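Local structure of putative carboxynorspermidine decarboxylase protein (Sinorhizobium meliloti, 3MT1) at residues B[34-39]-B[53-58]; B[231-236]-B[322-327]; B[187-192]-B[221-226]; B[28-33]-B[214-219]. The protein probably catalyses the pyridoxal 5'-phosphate-dependent decarboxylation of carboxynorspermidine and carboxyspermidine, yielding the polyamines norspermidine and spermidine. One frame throughout, in Å; residues are numbered along the deposited sequence.

Interaction 1: B[34-39]-B[53-58]; sequences LALKCF and DGTTSS
A chi1 of -63° sets CG of Leu-36 beside its backbone N and opposite its carbonyl carbon, from where the branch reaches over Thr-55; that residue in turn holds CG2 next to its own backbone N. The two side chains meet at a slant, with Leu-36 CG 3.9 Å from Thr-55 CB and the tip of one branch, Leu-36 CD2, 4.1 Å from Thr-55 CG2. The second branch passes along the neighbouring segment, bringing Leu-36 CD1 to 4.0 Å from Ser-57 OG. With an alanine at Leu-36, the space the two methyls fill between Thr-55 and Phe-45 would probably be left as a gap. Beneath the side chains the pairing is that of parallel strands. Leu-34 bonds to the residues on either side of Thr-55, the residue it pairs with: its N to Gly-54 O at 2.8 Å and its O to Thr-56 N at 2.9 Å, while Leu-36 N reaches Thr-56 O at 3.2 Å in a nearly straight bond (169° at the hydrogen). These are the first two strands, 31-35 and 54-57, of the eight-stranded beta/alpha barrel, joined by a beta-alpha-beta crossover through helix 45-49. Leu-34 and Thr-55 face the surrounding helices, Leu-34 against Phe-45 and Met-48, Thr-55 against Phe-70. Ala-35 and Thr-56 share the other face, where Thr-56 CG2 lies 3.8 Å from Ala-35 CA. Gly-54 has backbone angles at which a CB would press on the preceding carbonyl O. Past the paired part, Lys-37 and Ser-58 both pack on Asn-333 of the second subunit.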
loop_
_atom_site.group_PDB
_atom_site.type_symbol
_atom_site.label_atom_id
_atom_site.label_comp_id
_atom_site.label_asym_id
_atom_site.label_seq_id
_atom_site.Cartn_x
_atom_site.Cartn_y
_atom_site.Cartn_z
ATOM N N LEU B 34 -15.101 -6.556 16.299
ATOM C CA LEU B 34 -14.631 -5.767 15.160
ATOM C C LEU B 34 -13.389 -6.442 14.584
ATOM O O LEU B 34 -12.456 -6.703 15.325
ATOM C CB LEU B 34 -14.277 -4.341 15.616
ATOM C CG LEU B 34 -13.637 -3.358 14.628
ATOM C CD1 LEU B 34 -14.531 -3.167 13.368
ATOM C CD2 LEU B 34 -13.333 -2.015 15.286
ATOM N N ALA B 35 -13.364 -6.727 13.292
ATOM C CA ALA B 35 -12.109 -7.245 12.672
ATOM C C ALA B 35 -11.127 -6.116 12.386
ATOM O O ALA B 35 -11.373 -5.304 11.489
ATOM C CB ALA B 35 -12.389 -8.047 11.407
ATOM N N LEU B 36 -10.050 -6.038 13.177
ATOM C CA LEU B 36 -9.105 -4.928 13.068
ATOM C C LEU B 36 -8.356 -4.864 11.718
ATOM O O LEU B 36 -7.906 -3.809 11.333
ATOM C CB LEU B 36 -8.169 -4.885 14.253
ATOM C CG LEU B 36 -8.810 -4.629 15.637
ATOM C CD1 LEU B 36 -7.747 -4.396 16.720
ATOM C CD2 LEU B 36 -9.725 -3.412 15.591
ATOM N N LYS B 37 -8.289 -5.968 10.966
ATOM C CA LYS B 37 -7.666 -5.927 9.639
ATOM C C LYS B 37 -8.417 -5.002 8.666
ATOM O O LYS B 37 -7.817 -4.420 7.752
ATOM C CB LYS B 37 -7.420 -7.322 9.048
ATOM C CG LYS B 37 -8.651 -8.066 8.645
ATOM C CD LYS B 37 -8.363 -9.508 8.163
ATOM C CE LYS B 37 -9.706 -10.258 8.014
ATOM N NZ LYS B 37 -9.535 -11.748 7.784
ATOM N N CYS B 38 -9.718 -4.831 8.884
ATOM C CA CYS B 38 -10.528 -4.016 8.010
ATOM C C CYS B 38 -10.487 -2.546 8.443
ATOM O O CYS B 38 -10.398 -1.624 7.595
ATOM C CB CYS B 38 -11.947 -4.552 8.015
ATOM S SG CYS B 38 -13.162 -3.363 7.427
ATOM N N PHE B 39 -10.547 -2.333 9.769
ATOM C CA PHE B 39 -10.768 -0.991 10.342
ATOM C C PHE B 39 -10.218 -0.946 11.745
ATOM O O PHE B 39 -10.632 -1.713 12.579
ATOM C CB PHE B 39 -12.243 -0.696 10.388
ATOM C CG PHE B 39 -12.580 0.673 10.886
ATOM C CD1 PHE B 39 -12.879 0.889 12.255
ATOM C CD2 PHE B 39 -12.670 1.743 9.993
ATOM C CE1 PHE B 39 -13.232 2.175 12.731
ATOM C CE2 PHE B 39 -13.000 3.039 10.452
ATOM C CZ PHE B 39 -13.298 3.261 11.820
ATOM N N ASP B 53 -18.625 -6.529 21.289
ATOM C CA ASP B 53 -18.129 -7.405 22.367
ATOM C C ASP B 53 -16.602 -7.512 22.422
ATOM O O ASP B 53 -16.081 -8.225 23.287
ATOM C CB ASP B 53 -18.754 -8.807 22.258
ATOM C CG ASP B 53 -20.261 -8.790 22.471
ATOM O OD1 ASP B 53 -20.692 -8.748 23.655
ATOM O OD2 ASP B 53 -21.023 -8.822 21.462
ATOM N N GLY B 54 -15.901 -6.812 21.527
ATOM C CA GLY B 54 -14.464 -6.944 21.381
ATOM C C GLY B 54 -13.927 -6.834 19.950
ATOM O O GLY B 54 -14.589 -6.318 19.036
ATOM N N THR B 55 -12.729 -7.345 19.753
ATOM C CA THR B 55 -12.012 -7.193 18.500
ATOM C C THR B 55 -11.429 -8.536 18.191
ATOM O O THR B 55 -11.248 -9.338 19.081
ATOM C CB THR B 55 -10.786 -6.186 18.666
ATOM O OG1 THR B 55 -9.842 -6.678 19.648
ATOM C CG2 THR B 55 -11.278 -4.790 19.106
ATOM N N THR B 56 -11.146 -8.794 16.933
ATOM C CA THR B 56 -10.337 -9.943 16.570
ATOM C C THR B 56 -9.137 -9.444 15.732
ATOM O O THR B 56 -9.239 -8.455 15.064
ATOM C CB THR B 56 -11.174 -11.022 15.845
ATOM O OG1 THR B 56 -10.389 -12.209 15.702
ATOM C CG2 THR B 56 -11.630 -10.550 14.424
ATOM N N SER B 57 -8.018 -10.132 15.796
ATOM C CA SER B 57 -6.754 -9.635 15.279
ATOM C C SER B 57 -6.001 -10.675 14.511
ATOM O O SER B 57 -6.149 -11.846 14.782
ATOM C CB SER B 57 -5.839 -9.307 16.445
ATOM O OG SER B 57 -6.269 -8.145 17.091
ATOM N N SER B 58 -5.104 -10.260 13.633
ATOM C CA SER B 58 -4.234 -11.226 12.988
ATOM C C SER B 58 -2.760 -10.952 13.133
ATOM O O SER B 58 -1.981 -11.457 12.356
ATOM C CB SER B 58 -4.601 -11.374 11.515
ATOM O OG SER B 58 -4.888 -10.108 10.954
#

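Interaction 2: B[231-236]-B[322-327]; sequences PGEASI and AGYTMV. With SO4 (sulfate ion), chain D.
Glu-233 and Tyr-324 are joined through a single sulfate oxygen, with no direct hydrogen bond between their two segments. That oxygen, O2 of the ion, accepts from Glu-233 N at 2.8 Å, with an almost linear 171° at the hydrogen, and from Tyr-324 OH at 2.9 Å. A second sulfate oxygen, O3, takes the backbone N of Gly-232 at 3.1 Å, and Gly-199 N also bonds to the ion. A CB on Gly-232 would clash with sulfate O2 where the ion now sits. Beyond the ion the side chains do meet directly. CG of Glu-233 stands anti to the backbone N (chi1 -167°) and the chain bends at chi2, which carries OE1 to the edge of the Tyr-324 ring, 3.9 Å from its CD2. Carboxylate and ring lie 20° from coplanar, an edge-on approach and not a stack. Glu-233 OE1 also borders Gly-323 CA, and a CB there would collide with it. The Ile-236 CG2 methyl presses on Ala-322 CB at 3.5 Å, the apolar part of the contact. The turn that carries the two N-H groups is braced by Ser-235 OG, which donates to Pro-231 O at 2.9 Å from above the carbonyl plane. Glu-233 is a predicted substrate-binding residue, and the Tyr-324 side chain lies about 4 Å from that of Asp-269, another. The backbone N-H groups of Gly-232 and Glu-233, leading into the short helix, with Gly-199 N and the Tyr-324 hydroxyl form a site for a tetrahedral anion, consistent with the sulfate occupying the place of the pyridoxal phosphate group.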
loop_
_atom_site.group_PDB
_atom_site.type_symbol
_atom_site.label_atom_id
_atom_site.label_comp_id
_atom_site.label_asym_id
_atom_site.label_seq_id
_atom_site.Cartn_x
_atom_site.Cartn_y
_atom_site.Cartn_z
ATOM N N PRO B 231 -17.556 -9.124 12.358
ATOM C CA PRO B 231 -17.798 -8.220 11.223
ATOM C C PRO B 231 -16.687 -7.202 10.980
ATOM O O PRO B 231 -16.400 -6.374 11.850
ATOM C CB PRO B 231 -19.051 -7.475 11.661
ATOM C CG PRO B 231 -18.997 -7.539 13.226
ATOM C CD PRO B 231 -18.502 -8.911 13.476
ATOM N N GLY B 232 -16.098 -7.229 9.787
ATOM C CA GLY B 232 -15.210 -6.146 9.344
ATOM C C GLY B 232 -15.998 -5.089 8.590
ATOM O O GLY B 232 -16.546 -4.134 9.164
ATOM N N GLU B 233 -16.096 -5.289 7.290
ATOM C CA GLU B 233 -16.886 -4.430 6.410
ATOM C C GLU B 233 -18.271 -4.095 6.941
ATOM O O GLU B 233 -18.737 -2.955 6.808
ATOM C CB GLU B 233 -16.986 -5.061 5.031
ATOM C CG GLU B 233 -17.523 -4.090 3.967
ATOM C CD GLU B 233 -16.527 -2.958 3.566
ATOM O OE1 GLU B 233 -15.288 -3.199 3.537
ATOM O OE2 GLU B 233 -17.018 -1.830 3.272
ATOM N N ALA B 234 -18.951 -5.055 7.543
ATOM C CA ALA B 234 -20.315 -4.765 7.965
ATOM C C ALA B 234 -20.435 -3.725 9.114
ATOM O O ALA B 234 -21.485 -3.097 9.304
ATOM C CB ALA B 234 -21.058 -6.043 8.283
ATOM N N SER B 235 -19.369 -3.532 9.880
ATOM C CA SER B 235 -19.370 -2.508 10.920
ATOM C C SER B 235 -19.349 -1.090 10.361
ATOM O O SER B 235 -19.875 -0.153 10.973
ATOM C CB SER B 235 -18.131 -2.681 11.795
ATOM O OG SER B 235 -18.089 -4.002 12.280
ATOM N N ILE B 236 -18.750 -0.953 9.188
ATOM C CA ILE B 236 -18.226 0.312 8.769
ATOM C C ILE B 236 -18.812 0.764 7.422
ATOM O O ILE B 236 -18.503 1.851 6.924
ATOM C CB ILE B 236 -16.688 0.199 8.803
ATOM C CG1 ILE B 236 -16.126 1.312 9.613
ATOM C CG2 ILE B 236 -15.991 -0.051 7.439
ATOM C CD1 ILE B 236 -16.134 0.966 11.057
ATOM N N ALA B 322 -14.379 3.471 4.329
ATOM C CA ALA B 322 -13.771 3.138 5.641
ATOM C C ALA B 322 -12.994 1.815 5.713
ATOM O O ALA B 322 -11.987 1.720 6.433
ATOM C CB ALA B 322 -14.804 3.205 6.766
ATOM N N GLY B 323 -13.464 0.789 5.008
ATOM C CA GLY B 323 -12.869 -0.530 5.105
ATOM C C GLY B 323 -11.652 -0.738 4.223
ATOM O O GLY B 323 -11.665 -0.400 3.009
ATOM N N TYR B 324 -10.600 -1.311 4.816
ATOM C CA TYR B 324 -9.438 -1.734 4.055
ATOM C C TYR B 324 -8.824 -0.534 3.325
ATOM O O TYR B 324 -8.158 -0.681 2.286
ATOM C CB TYR B 324 -9.811 -2.882 3.073
ATOM C CG TYR B 324 -10.278 -4.124 3.789
ATOM C CD1 TYR B 324 -9.366 -4.957 4.472
ATOM C CD2 TYR B 324 -11.647 -4.437 3.858
ATOM C CE1 TYR B 324 -9.814 -6.110 5.185
ATOM C CE2 TYR B 324 -12.110 -5.565 4.547
ATOM C CZ TYR B 324 -11.196 -6.398 5.193
ATOM O OH TYR B 324 -11.688 -7.490 5.885
ATOM N N THR B 325 -9.060 0.659 3.858
ATOM C CA THR B 325 -8.484 1.859 3.261
ATOM C C THR B 325 -7.452 2.439 4.222
ATOM O O THR B 325 -6.269 2.392 3.959
ATOM C CB THR B 325 -9.556 2.895 2.965
ATOM O OG1 THR B 325 -10.275 3.165 4.188
ATOM C CG2 THR B 325 -10.526 2.377 1.856
HETATM N N MSE B 326 -7.911 2.926 5.371
HETATM C CA MSE B 326 -7.032 3.526 6.353
HETATM C C MSE B 326 -5.948 2.593 6.844
HETATM O O MSE B 326 -4.858 3.040 7.114
HETATM C CB MSE B 326 -7.822 4.067 7.539
HETATM C CG MSE B 326 -8.215 5.519 7.349
HETATM SE SE MSE B 326 -9.775 6.157 8.401
HETATM C CE MSE B 326 -11.081 4.943 7.587
ATOM N N VAL B 327 -6.239 1.315 6.976
ATOM C CA VAL B 327 -5.266 0.387 7.536
ATOM C C VAL B 327 -4.069 0.105 6.578
ATOM O O VAL B 327 -3.106 -0.548 6.956
ATOM C CB VAL B 327 -5.941 -0.967 7.867
ATOM C CG1 VAL B 327 -6.739 -0.906 9.224
ATOM C CG2 VAL B 327 -6.801 -1.418 6.681
HETATM S S SO4 D . -14.900 -8.691 6.424
HETATM O O1 SO4 D . -15.170 -9.305 5.132
HETATM O O2 SO4 D . -14.514 -7.300 6.265
HETATM O O3 SO4 D . -16.171 -8.772 7.154
HETATM O O4 SO4 D . -13.872 -9.431 7.168
#

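Interaction 3: B[187-192]-B[221-226]; sequences LIARVD and DRYGVQ
Val-225 sets its CG1 methyl against two neighbouring backbone carbonyl oxygens of the opposing segment, 3.4 Å from Val-191 O and 3.5 Å from Ile-188 O. The chi1 of -66° makes this possible, since it turns CG1 away from the valine's own carbonyl carbon. Beside it, Ile-188 CG2 approaches Tyr-223 obliquely, 3.9 Å from its CB, while Ala-189 CB sits at the ring edge, in the ring plane, 3.9 Å from Tyr-223 CD1. One backbone bond crosses the contact: Gln-226 N donates to Asp-192 O at 3.2 Å, straight at the hydrogen (169°) but coming from above the carbonyl plane. It marks the start of the pairing between strands 193-195 and 226-229, the last two of the parallel beta/alpha barrel, at the points where helices 170-190 and 209-223 turn into them. The contact therefore joins two consecutive helix-to-strand turns at the N-terminal ends of these strands, away from the annotated substrate residues. Gly-224, the first residue beyond helix 209-223, makes its turn with a positive phi. In the next shell, Arg-222 CG lies over the centre of one face of the Tyr-223 ring, 3.6 Å above its plane, and Phe-219 meets that ring at about 50°. Glu-181 of helix 170-190 accepts the Tyr-223 hydroxyl and forms a salt bridge with Arg-222, while Phe-159 and Val-194 back Ile-188 from the barrel side.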
loop_
_atom_site.group_PDB
_atom_site.type_symbol
_atom_site.label_atom_id
_atom_site.label_comp_id
_atom_site.label_asym_id
_atom_site.label_seq_id
_atom_site.Cartn_x
_atom_site.Cartn_y
_atom_site.Cartn_z
ATOM N N LEU B 187 -18.154 -32.617 15.683
ATOM C CA LEU B 187 -17.105 -31.960 16.474
ATOM C C LEU B 187 -17.528 -30.663 17.181
ATOM O O LEU B 187 -17.133 -30.409 18.320
ATOM C CB LEU B 187 -15.885 -31.694 15.593
ATOM C CG LEU B 187 -15.123 -32.948 15.131
ATOM C CD1 LEU B 187 -13.997 -32.570 14.199
ATOM C CD2 LEU B 187 -14.575 -33.754 16.318
ATOM N N ILE B 188 -18.322 -29.846 16.494
ATOM C CA ILE B 188 -18.801 -28.575 17.045
ATOM C C ILE B 188 -19.560 -28.776 18.368
ATOM O O ILE B 188 -19.283 -28.092 19.354
ATOM C CB ILE B 188 -19.631 -27.786 15.987
ATOM C CG1 ILE B 188 -18.714 -27.342 14.818
ATOM C CG2 ILE B 188 -20.330 -26.591 16.615
ATOM C CD1 ILE B 188 -19.443 -26.881 13.539
ATOM N N ALA B 189 -20.479 -29.736 18.398
ATOM C CA ALA B 189 -21.215 -30.094 19.630
ATOM C C ALA B 189 -20.301 -30.257 20.850
ATOM O O ALA B 189 -20.707 -29.932 21.968
ATOM C CB ALA B 189 -22.063 -31.379 19.423
ATOM N N ARG B 190 -19.073 -30.733 20.619
ATOM C CA ARG B 190 -18.149 -31.124 21.697
ATOM C C ARG B 190 -17.331 -29.962 22.271
ATOM O O ARG B 190 -16.725 -30.093 23.336
ATOM C CB ARG B 190 -17.205 -32.247 21.233
ATOM C CG ARG B 190 -17.876 -33.579 20.910
ATOM C CD ARG B 190 -16.909 -34.570 20.221
ATOM N NE ARG B 190 -15.636 -34.699 20.943
ATOM C CZ ARG B 190 -14.593 -35.437 20.553
ATOM N NH1 ARG B 190 -14.642 -36.154 19.429
ATOM N NH2 ARG B 190 -13.489 -35.451 21.299
ATOM N N VAL B 191 -17.304 -28.832 21.577
ATOM C CA VAL B 191 -16.561 -27.674 22.065
ATOM C C VAL B 191 -17.540 -26.675 22.619
ATOM O O VAL B 191 -18.744 -26.900 22.564
ATOM C CB VAL B 191 -15.692 -27.008 20.978
ATOM C CG1 VAL B 191 -14.642 -27.966 20.484
ATOM C CG2 VAL B 191 -16.533 -26.518 19.829
ATOM N N ASP B 192 -17.052 -25.565 23.158
ATOM C CA ASP B 192 -18.002 -24.646 23.727
ATOM C C ASP B 192 -18.058 -23.254 23.122
ATOM O O ASP B 192 -18.826 -22.431 23.588
ATOM C CB ASP B 192 -17.961 -24.660 25.265
ATOM C CG ASP B 192 -16.644 -24.268 25.798
ATOM O OD1 ASP B 192 -16.041 -23.414 25.139
ATOM O OD2 ASP B 192 -16.210 -24.808 26.843
ATOM N N ASP B 221 -28.243 -23.172 19.790
ATOM C CA ASP B 221 -29.086 -24.034 20.635
ATOM C C ASP B 221 -28.779 -25.514 20.407
ATOM O O ASP B 221 -28.455 -26.240 21.340
ATOM C CB ASP B 221 -30.578 -23.748 20.408
ATOM C CG ASP B 221 -31.097 -22.591 21.260
ATOM O OD1 ASP B 221 -30.342 -22.060 22.108
ATOM O OD2 ASP B 221 -32.274 -22.206 21.090
ATOM N N ARG B 222 -28.866 -25.946 19.158
ATOM C CA ARG B 222 -28.519 -27.300 18.775
ATOM C C ARG B 222 -27.167 -27.724 19.360
ATOM O O ARG B 222 -27.078 -28.758 20.014
ATOM C CB ARG B 222 -28.520 -27.430 17.239
ATOM C CG ARG B 222 -27.937 -28.735 16.698
ATOM C CD ARG B 222 -28.087 -28.845 15.207
ATOM N NE ARG B 222 -29.399 -29.359 14.854
ATOM C CZ ARG B 222 -29.687 -29.938 13.690
ATOM N NH1 ARG B 222 -28.755 -30.085 12.749
ATOM N NH2 ARG B 222 -30.917 -30.374 13.469
ATOM N N TYR B 223 -26.125 -26.918 19.148
ATOM C CA TYR B 223 -24.765 -27.355 19.490
ATOM C C TYR B 223 -24.262 -26.972 20.887
ATOM O O TYR B 223 -23.203 -27.443 21.309
ATOM C CB TYR B 223 -23.770 -26.957 18.388
ATOM C CG TYR B 223 -24.067 -27.640 17.062
ATOM C CD1 TYR B 223 -23.765 -28.994 16.870
ATOM C CD2 TYR B 223 -24.675 -26.946 16.010
ATOM C CE1 TYR B 223 -24.047 -29.629 15.676
ATOM C CE2 TYR B 223 -24.958 -27.578 14.806
ATOM C CZ TYR B 223 -24.641 -28.918 14.643
ATOM O OH TYR B 223 -24.934 -29.568 13.458
ATOM N N GLY B 224 -25.025 -26.149 21.605
ATOM C CA GLY B 224 -24.617 -25.636 22.929
ATOM C C GLY B 224 -23.272 -24.902 22.941
ATOM O O GLY B 224 -22.423 -25.171 23.799
ATOM N N VAL B 225 -23.083 -23.998 21.970
ATOM C CA VAL B 225 -21.862 -23.199 21.816
ATOM C C VAL B 225 -22.187 -21.701 21.840
ATOM O O VAL B 225 -23.289 -21.300 21.488
ATOM C CB VAL B 225 -21.081 -23.517 20.466
ATOM C CG1 VAL B 225 -20.511 -24.958 20.429
ATOM C CG2 VAL B 225 -21.926 -23.230 19.227
ATOM N N GLN B 226 -21.231 -20.879 22.257
ATOM C CA GLN B 226 -21.343 -19.435 22.049
ATOM C C GLN B 226 -20.873 -19.050 20.619
ATOM O O GLN B 226 -19.790 -19.456 20.165
ATOM C CB GLN B 226 -20.557 -18.664 23.109
ATOM C CG GLN B 226 -20.498 -17.169 22.853
ATOM C CD GLN B 226 -21.823 -16.462 23.154
ATOM O OE1 GLN B 226 -22.394 -16.633 24.242
ATOM N NE2 GLN B 226 -22.298 -15.638 22.201
#

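Interaction 4: B[28-33]-B[214-219]; sequences SGAKAL and ARLRAF
Ser-28 lays its CB against Leu-216 while its OG is gripped from two other directions. Ala-30 N donates to Ser-28 OG at 3.0 Å with 160° at the hydrogen, closing an ST turn, and the same hydroxyl is hydrogen-bonded to Val-24 O, one turn back in helix 11-28. A chi1 of 58° puts OG between the backbone N and the carbonyl carbon, the rotation from which both partners can be met. Although the side chain points away overall, CB itself touches the helix: Ser-28 CB lies 3.8 Å from Leu-216 CB and 3.9 Å from Leu-216 CD1. That methyl continues to Ala-30 CB at 4.2 Å, so one leucine methyl touches the first and last residues of the turn. An alanine in place of Ser-28 would keep the touch on Leu-216, but it would probably leave Ala-30 N without its acceptor, take the hydroxyl from Val-24 O and make the turn freer to move. Arg-217 comes in alongside, its guanidinium laid with one face over the Ser-28 carbonyl. Ser-28 O is 3.4 Å from Arg-217 NH1, yet from above the plane it meets no N-H squarely, so the pair is not a hydrogen bond. Arg-217 also touches a crystal neighbour, which may influence its pose. Gly-29, with positive phi, ends helix 11-28 and leads into strand 31-35. Lys-31 then pairs by backbone bonds with Ile-227 and Leu-229 of strand 226-229. Helix 209-223, which precedes that last strand, thus packs on the turn entering the first, an arrangement belonging to the closure of a beta/alpha barrel.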
loop_
_atom_site.group_PDB
_atom_site.type_symbol
_atom_site.label_atom_id
_atom_site.label_comp_id
_atom_site.label_asym_id
_atom_site.label_seq_id
_atom_site.Cartn_x
_atom_site.Cartn_y
_atom_site.Cartn_z
ATOM N N SER B 28 -29.969 -12.759 18.929
ATOM C CA SER B 28 -29.283 -14.003 18.658
ATOM C C SER B 28 -28.587 -14.517 19.879
ATOM O O SER B 28 -28.460 -15.720 20.030
ATOM C CB SER B 28 -28.226 -13.818 17.550
ATOM O OG SER B 28 -27.279 -12.817 17.905
ATOM N N GLY B 29 -28.089 -13.613 20.730
ATOM C CA GLY B 29 -27.158 -13.985 21.807
ATOM C C GLY B 29 -25.762 -14.282 21.272
ATOM O O GLY B 29 -24.886 -14.772 21.993
ATOM N N ALA B 30 -25.544 -14.001 19.991
ATOM C CA ALA B 30 -24.235 -14.174 19.393
ATOM C C ALA B 30 -23.422 -12.940 19.787
ATOM O O ALA B 30 -23.990 -11.892 20.118
ATOM C CB ALA B 30 -24.347 -14.323 17.891
ATOM N N LYS B 31 -22.100 -13.068 19.813
ATOM C CA LYS B 31 -21.257 -11.914 20.140
ATOM C C LYS B 31 -20.579 -11.419 18.864
ATOM O O LYS B 31 -20.372 -12.179 17.962
ATOM C CB LYS B 31 -20.252 -12.276 21.234
ATOM C CG LYS B 31 -20.883 -12.312 22.649
ATOM C CD LYS B 31 -19.903 -12.797 23.704
ATOM C CE LYS B 31 -20.617 -13.106 25.006
ATOM N NZ LYS B 31 -20.751 -11.860 25.813
ATOM N N ALA B 32 -20.275 -10.130 18.795
ATOM C CA ALA B 32 -19.682 -9.521 17.608
ATOM C C ALA B 32 -18.377 -8.850 17.977
ATOM O O ALA B 32 -18.325 -8.070 18.961
ATOM C CB ALA B 32 -20.628 -8.473 17.005
ATOM N N LEU B 33 -17.346 -9.133 17.175
ATOM C CA LEU B 33 -16.026 -8.550 17.358
ATOM C C LEU B 33 -15.622 -7.766 16.110
ATOM O O LEU B 33 -15.792 -8.242 14.987
ATOM C CB LEU B 33 -15.007 -9.638 17.650
ATOM C CG LEU B 33 -15.359 -10.728 18.650
ATOM C CD1 LEU B 33 -14.335 -11.867 18.623
ATOM C CD2 LEU B 33 -15.453 -10.160 20.033
ATOM N N ALA B 214 -32.464 -15.583 14.156
ATOM C CA ALA B 214 -33.178 -16.812 14.496
ATOM C C ALA B 214 -32.380 -18.030 14.048
ATOM O O ALA B 214 -32.372 -19.064 14.705
ATOM C CB ALA B 214 -34.535 -16.808 13.850
ATOM N N ARG B 215 -31.700 -17.898 12.921
ATOM C CA ARG B 215 -30.864 -18.971 12.418
ATOM C C ARG B 215 -29.608 -19.127 13.301
ATOM O O ARG B 215 -29.123 -20.248 13.500
ATOM C CB ARG B 215 -30.505 -18.715 10.943
ATOM C CG ARG B 215 -29.596 -19.755 10.332
ATOM C CD ARG B 215 -30.303 -21.113 10.182
ATOM N NE ARG B 215 -29.426 -22.170 9.649
ATOM C CZ ARG B 215 -28.791 -23.071 10.403
ATOM N NH1 ARG B 215 -28.909 -23.049 11.724
ATOM N NH2 ARG B 215 -28.033 -23.994 9.840
ATOM N N LEU B 216 -29.099 -17.998 13.814
ATOM C CA LEU B 216 -27.991 -17.987 14.752
ATOM C C LEU B 216 -28.395 -18.691 16.052
ATOM O O LEU B 216 -27.666 -19.561 16.547
ATOM C CB LEU B 216 -27.489 -16.548 15.001
ATOM C CG LEU B 216 -26.750 -15.804 13.850
ATOM C CD1 LEU B 216 -26.328 -14.393 14.195
ATOM C CD2 LEU B 216 -25.554 -16.562 13.370
ATOM N N ARG B 217 -29.574 -18.345 16.576
ATOM C CA ARG B 217 -30.101 -18.987 17.775
ATOM C C ARG B 217 -30.109 -20.513 17.662
ATOM O O ARG B 217 -29.663 -21.216 18.574
ATOM C CB ARG B 217 -31.514 -18.487 18.090
ATOM C CG ARG B 217 -31.572 -17.276 19.019
ATOM C CD ARG B 217 -32.510 -17.482 20.221
ATOM N NE ARG B 217 -32.524 -16.292 21.073
ATOM C CZ ARG B 217 -31.651 -16.040 22.050
ATOM N NH1 ARG B 217 -30.678 -16.894 22.334
ATOM N NH2 ARG B 217 -31.737 -14.918 22.752
ATOM N N ALA B 218 -30.612 -21.009 16.536
ATOM C CA ALA B 218 -30.821 -22.446 16.344
ATOM C C ALA B 218 -29.496 -23.229 16.257
ATOM O O ALA B 218 -29.379 -24.357 16.748
ATOM C CB ALA B 218 -31.686 -22.690 15.129
ATOM N N PHE B 219 -28.497 -22.628 15.636
ATOM C CA PHE B 219 -27.193 -23.245 15.591
ATOM C C PHE B 219 -26.616 -23.298 17.002
ATOM O O PHE B 219 -26.097 -24.321 17.421
ATOM C CB PHE B 219 -26.264 -22.458 14.684
ATOM C CG PHE B 219 -24.914 -23.064 14.549
ATOM C CD1 PHE B 219 -23.916 -22.779 15.475
ATOM C CD2 PHE B 219 -24.630 -23.924 13.488
ATOM C CE1 PHE B 219 -22.659 -23.350 15.352
ATOM C CE2 PHE B 219 -23.382 -24.507 13.353
ATOM C CZ PHE B 219 -22.388 -24.222 14.285
#

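Three of the four contacts follow the barrel round its seam. Interactions 3 and 4 share helix 209-223 and touch where Gln-226 NE2 meets Gly-29 O at 2.7 Å, a probable hydrogen bond. Strand 31-35 continues from interaction 4 into interaction 1, with Asp-53 N 2.8 Å from Ala-32 O, again a probable hydrogen bond. The predicted substrate site is reached in interaction 2, whose centre lies 10 Å from that of interaction 1: Cys-38 O is 2.8 Å from Tyr-324 N, a probable hydrogen bond too, and the Lys-37 side chain comes within about 4 Å of the sulfate. Interaction 3, by contrast, is centred 30 Å from interaction 2, remote from the anion site.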